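Local coordinates for protein bile salt hydrolase/transferase (PDB 2BJF) that hydrolyses the amide bond of glycine- and taurine-conjugated bile salts, releasing the amino acid and the free bile acid, at residues 305-308 and 314-317. Residues are numbered along the deposited sequence; the frame is centred on the assembly and turned at random.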
loop_
_atom_site.group_PDB
_atom_site.type_symbol
_atom_site.label_atom_id
_atom_site.label_comp_id
_atom_site.label_asym_id
_atom_site.label_seq_id
_atom_site.Cartn_x
_atom_site.Cartn_y
_atom_site.Cartn_z
ATOM N N ASN A 305 35.586 -7.849 -27.532
ATOM C CA ASN A 305 36.498 -8.861 -28.065
ATOM C C ASN A 305 36.740 -8.746 -29.570
ATOM O O ASN A 305 37.637 -9.396 -30.116
ATOM C CB ASN A 305 36.020 -10.263 -27.684
ATOM C CG ASN A 305 36.222 -10.559 -26.211
ATOM O OD1 ASN A 305 37.353 -10.567 -25.716
ATOM N ND2 ASN A 305 35.128 -10.804 -25.501
ATOM N N LYS A 306 35.939 -7.915 -30.233
ATOM C CA LYS A 306 36.152 -7.597 -31.642
ATOM C C LYS A 306 37.205 -6.501 -31.798
ATOM O O LYS A 306 37.822 -6.376 -32.854
ATOM C CB LYS A 306 34.838 -7.198 -32.316
ATOM C CG LYS A 306 33.829 -8.339 -32.399
ATOM C CD LYS A 306 32.630 -7.986 -33.258
ATOM C CE LYS A 306 32.902 -8.233 -34.739
ATOM N NZ LYS A 306 31.754 -7.794 -35.574
ATOM N N GLU A 307 37.407 -5.720 -30.738
ATOM C CA GLU A 307 38.430 -4.674 -30.723
ATOM C C GLU A 307 39.808 -5.248 -30.400
ATOM O O GLU A 307 39.924 -6.381 -29.923
ATOM C CB GLU A 307 38.070 -3.575 -29.711
ATOM C CG GLU A 307 36.704 -2.914 -29.925
ATOM C CD GLU A 307 36.576 -2.189 -31.259
ATOM O OE1 GLU A 307 37.578 -1.618 -31.745
ATOM O OE2 GLU A 307 35.460 -2.186 -31.820
ATOM N N ASN A 308 40.852 -4.468 -30.671
ATOM C CA ASN A 308 42.207 -4.862 -30.303
ATOM C C ASN A 308 42.461 -4.589 -28.828
ATOM O O ASN A 308 42.603 -3.435 -28.414
ATOM C CB ASN A 308 43.252 -4.148 -31.169
ATOM C CG ASN A 308 44.635 -4.781 -31.064
ATOM O OD1 ASN A 308 44.850 -5.722 -30.296
ATOM N ND2 ASN A 308 45.580 -4.266 -31.844
ATOM N N ILE A 314 42.262 4.900 -26.725
ATOM C CA ILE A 314 40.871 4.801 -26.297
ATOM C C ILE A 314 39.977 4.892 -27.536
ATOM O O ILE A 314 40.213 5.722 -28.419
ATOM C CB ILE A 314 40.499 5.908 -25.272
ATOM C CG1 ILE A 314 41.165 5.629 -23.918
ATOM C CG2 ILE A 314 38.978 6.024 -25.110
ATOM C CD1 ILE A 314 40.954 6.721 -22.872
ATOM N N LYS A 315 38.978 4.017 -27.602
ATOM C CA LYS A 315 37.988 4.022 -28.675
ATOM C C LYS A 315 36.607 4.282 -28.081
ATOM O O LYS A 315 36.226 3.650 -27.095
ATOM C CB LYS A 315 38.008 2.679 -29.423
ATOM C CG LYS A 315 36.907 2.491 -30.467
ATOM C CD LYS A 315 37.180 3.275 -31.742
ATOM C CE LYS A 315 35.982 3.236 -32.678
ATOM N NZ LYS A 315 36.287 3.848 -34.003
ATOM N N THR A 316 35.869 5.219 -28.673
ATOM C CA THR A 316 34.508 5.515 -28.219
ATOM C C THR A 316 33.472 5.204 -29.294
ATOM O O THR A 316 33.756 5.295 -30.492
ATOM C CB THR A 316 34.336 6.988 -27.760
ATOM O OG1 THR A 316 34.455 7.869 -28.884
ATOM C CG2 THR A 316 35.366 7.360 -26.695
ATOM N N TYR A 317 32.276 4.832 -28.848
ATOM C CA TYR A 317 31.131 4.623 -29.728
ATOM C C TYR A 317 29.974 5.530 -29.315
ATOM O O TYR A 317 29.711 5.713 -28.123
ATOM C CB TYR A 317 30.707 3.150 -29.730
ATOM C CG TYR A 317 31.620 2.259 -30.550
ATOM C CD1 TYR A 317 31.461 2.153 -31.932
ATOM C CD2 TYR A 317 32.643 1.529 -29.947
ATOM C CE1 TYR A 317 32.299 1.342 -32.696
ATOM C CE2 TYR A 317 33.486 0.713 -30.700
ATOM C CZ TYR A 317 33.307 0.624 -32.073
ATOM O OH TYR A 317 34.136 -0.176 -32.826
#
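E307 and Y317 both carry CG anti to the carbonyl carbon, and a bend in the glutamate chain at chi2 (-62°) brings its carboxylate to the phenol, the two side chains reaching toward each other. Y317 OH donates a short hydrogen bond to E307 OE2, at 2.6 Å. E307 OE2 lies roughly level with the ring, at its hydroxyl end, 3.5 Å from Y317 CZ, whereas the hydroxyl comes to the carboxylate from over its face, tilted 36° from the carboxylate plane. Carboxylate and ring planes stand 64° apart, and the carboxylate meets the ring at its edge and not over a face. E307 OE1 lies loosely beside the K315 chain, 4.4 Å from K315 CG. The lysine chain then turns off, and K315 NZ stays 6.1 Å from E307 OE1, too far for a salt bridge, although the opposite charges may still attract weakly. A second donor reaches E307 OE2 across the subunit interface: ND2 of N329 of the second subunit, the C-terminal residue, which also packs on Y317, while its terminal carboxylate forms a salt bridge with K306. At the surface, away from the bile-salt pocket, the contact ties the loop after strand 300-303 to strand 315-318, which belongs to an antiparallel sheet of this Ntn-hydrolase fold and pairs there with strand 29-33, where E307 also touches F32.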